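Local structure of bifunctional GH43-CE protein (Bacteroides eggerthii, 6MLY) at residues H532-Y537 / V582-R587. The protein probably removes xylose or arabinose units from arabinoxylan through a family 43 glycoside hydrolase domain and probably cleaves ester substituents through an esterase domain. Residues are numbered along the deposited sequence; the frame is centred on the assembly and turned at random.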
loop_
_atom_site.group_PDB
_atom_site.type_symbol
_atom_site.label_atom_id
_atom_site.label_comp_id
_atom_site.label_asym_id
_atom_site.label_seq_id
_atom_site.Cartn_x
_atom_site.Cartn_y
_atom_site.Cartn_z
ATOM N N HIS A 532 16.720 -10.682 -4.048
ATOM C CA HIS A 532 15.906 -11.894 -4.094
ATOM C C HIS A 532 14.410 -11.569 -3.977
ATOM O O HIS A 532 13.689 -12.244 -3.259
ATOM C CB HIS A 532 16.375 -12.885 -3.024
ATOM C CG HIS A 532 17.760 -13.395 -3.237
ATOM N ND1 HIS A 532 18.600 -13.710 -2.187
ATOM C CD2 HIS A 532 18.461 -13.642 -4.365
ATOM C CE1 HIS A 532 19.753 -14.139 -2.661
ATOM N NE2 HIS A 532 19.695 -14.100 -3.991
ATOM N N LYS A 533 13.949 -10.583 -4.752
ATOM C CA LYS A 533 12.562 -10.125 -4.737
ATOM C C LYS A 533 11.951 -10.223 -6.139
ATOM O O LYS A 533 12.616 -9.895 -7.120
ATOM C CB LYS A 533 12.520 -8.674 -4.257
ATOM C CG LYS A 533 12.666 -8.495 -2.757
ATOM C CD LYS A 533 11.398 -8.840 -2.011
ATOM C CE LYS A 533 11.543 -8.716 -0.510
ATOM N NZ LYS A 533 11.853 -7.325 -0.107
ATOM N N LEU A 534 10.680 -10.644 -6.221
ATOM C CA LEU A 534 9.945 -10.708 -7.502
ATOM C C LEU A 534 8.527 -10.149 -7.328
ATOM O O LEU A 534 8.007 -10.092 -6.209
ATOM C CB LEU A 534 9.917 -12.149 -8.031
ATOM C CG LEU A 534 9.275 -13.208 -7.132
ATOM C CD1 LEU A 534 7.753 -13.098 -7.122
ATOM C CD2 LEU A 534 9.686 -14.607 -7.577
ATOM N N ASP A 535 7.927 -9.745 -8.457
ATOM C CA ASP A 535 6.570 -9.200 -8.525
ATOM C C ASP A 535 5.712 -10.099 -9.424
ATOM O O ASP A 535 6.066 -10.322 -10.583
ATOM C CB ASP A 535 6.567 -7.769 -9.073
ATOM C CG ASP A 535 7.375 -6.774 -8.256
ATOM O OD1 ASP A 535 7.718 -7.098 -7.110
ATOM O OD2 ASP A 535 7.654 -5.677 -8.774
ATOM N N ILE A 536 4.586 -10.591 -8.887
ATOM C CA ILE A 536 3.654 -11.446 -9.632
ATOM C C ILE A 536 2.505 -10.578 -10.160
ATOM O O ILE A 536 2.100 -9.629 -9.496
ATOM C CB ILE A 536 3.157 -12.616 -8.759
ATOM C CG1 ILE A 536 4.330 -13.395 -8.157
ATOM C CG2 ILE A 536 2.217 -13.524 -9.545
ATOM C CD1 ILE A 536 3.916 -14.567 -7.303
ATOM N N TYR A 537 2.020 -10.912 -11.365
ATOM C CA TYR A 537 0.903 -10.240 -12.034
ATOM C C TYR A 537 0.069 -11.274 -12.796
ATOM O O TYR A 537 0.617 -11.999 -13.628
ATOM C CB TYR A 537 1.398 -9.223 -13.065
ATOM C CG TYR A 537 2.270 -8.112 -12.542
ATOM C CD1 TYR A 537 3.649 -8.248 -12.480
ATOM C CD2 TYR A 537 1.719 -6.902 -12.149
ATOM C CE1 TYR A 537 4.459 -7.217 -12.025
ATOM C CE2 TYR A 537 2.511 -5.864 -11.683
ATOM C CZ TYR A 537 3.885 -6.021 -11.623
ATOM O OH TYR A 537 4.661 -4.997 -11.161
ATOM N N VAL A 582 5.885 -12.472 -14.212
ATOM C CA VAL A 582 6.724 -12.533 -13.011
ATOM C C VAL A 582 8.058 -11.843 -13.308
ATOM O O VAL A 582 9.024 -12.504 -13.663
ATOM C CB VAL A 582 6.967 -13.982 -12.538
ATOM C CG1 VAL A 582 7.833 -14.031 -11.287
ATOM C CG2 VAL A 582 5.673 -14.748 -12.315
ATOM N N SER A 583 8.116 -10.519 -13.152
ATOM C CA SER A 583 9.402 -9.834 -13.205
ATOM C C SER A 583 10.167 -10.113 -11.905
ATOM O O SER A 583 9.592 -10.048 -10.817
ATOM C CB SER A 583 9.253 -8.359 -13.454
ATOM O OG SER A 583 10.484 -7.817 -13.918
ATOM N N ILE A 584 11.459 -10.431 -12.037
ATOM C CA ILE A 584 12.287 -10.862 -10.915
ATOM C C ILE A 584 13.482 -9.912 -10.779
ATOM O O ILE A 584 13.835 -9.210 -11.731
ATOM C CB ILE A 584 12.741 -12.325 -11.100
ATOM C CG1 ILE A 584 13.811 -12.467 -12.188
ATOM C CG2 ILE A 584 11.548 -13.233 -11.362
ATOM C CD1 ILE A 584 14.390 -13.859 -12.297
ATOM N N ASN A 585 14.090 -9.922 -9.587
ATOM C CA ASN A 585 15.380 -9.284 -9.324
ATOM C C ASN A 585 16.470 -10.363 -9.264
ATOM O O ASN A 585 16.189 -11.551 -9.086
ATOM C CB ASN A 585 15.377 -8.456 -8.032
ATOM C CG ASN A 585 14.751 -7.081 -8.168
ATOM O OD1 ASN A 585 14.599 -6.546 -9.267
ATOM N ND2 ASN A 585 14.405 -6.486 -7.039
ATOM N N HIS A 586 17.720 -9.924 -9.421
ATOM C CA HIS A 586 18.891 -10.749 -9.182
ATOM C C HIS A 586 19.943 -9.906 -8.456
ATOM O O HIS A 586 19.959 -8.692 -8.589
ATOM C CB HIS A 586 19.418 -11.318 -10.505
ATOM C CG HIS A 586 19.947 -10.280 -11.439
ATOM N ND1 HIS A 586 21.190 -9.702 -11.271
ATOM C CD2 HIS A 586 19.412 -9.718 -12.546
ATOM C CE1 HIS A 586 21.396 -8.823 -12.232
ATOM N NE2 HIS A 586 20.321 -8.815 -13.031
ATOM N N ARG A 587 20.823 -10.566 -7.700
ATOM C CA ARG A 587 21.890 -9.884 -6.971
ATOM C C ARG A 587 22.838 -9.213 -7.972
ATOM O O ARG A 587 23.213 -9.814 -8.981
ATOM C CB ARG A 587 22.641 -10.872 -6.071
ATOM C CG ARG A 587 21.826 -11.381 -4.891
ATOM C CD ARG A 587 22.554 -12.467 -4.123
ATOM N NE ARG A 587 22.638 -13.709 -4.876
ATOM C CZ ARG A 587 23.409 -14.742 -4.552
ATOM N NH1 ARG A 587 24.289 -14.631 -3.570
ATOM N NH2 ARG A 587 23.295 -15.881 -5.212
#
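K533 to I536 pair antiparallel with V582 to N585, the strand axes 4.7 Å apart at closest approach and their directions 166° apart. D535 N donates an almost straight hydrogen bond to S583 O at 2.9 Å, while N585 N reaches K533 O at 2.9 Å along a more bent path. L534 and I584 form a non-hydrogen-bonded pair, and D535 O receives a CA-H...O contact from V582 CA. On the face carrying L534, V582 and I584, L534 CB packs against I584 CG2 at 3.9 Å; with its CG between backbone N and carbonyl carbon (chi1 59°), L534 directs CD2 to V582 CG1. D535 and S583 occupy the other face, where both engage K563, D535 OD1 by a salt bridge to its NZ and S583 OG by a hydrogen bond to K563 O. Beyond the strand ends, the R587 side chain passes the NE2 edge of the H532 ring, R587 CD 3.3 Å from H532 NE2, the guanidinium and ring planes 58° apart. R587 NE forms a salt bridge to D600, to which H532 NE2 is also hydrogen-bonded, while H532 ND1 bonds to D527. In this sheet of the α/β-hydrolase-type esterase domain, 533-537 lies between 518-523 and 579-584; helix 596-610 covers V582 and I584, and helix 563-577 packs on S583.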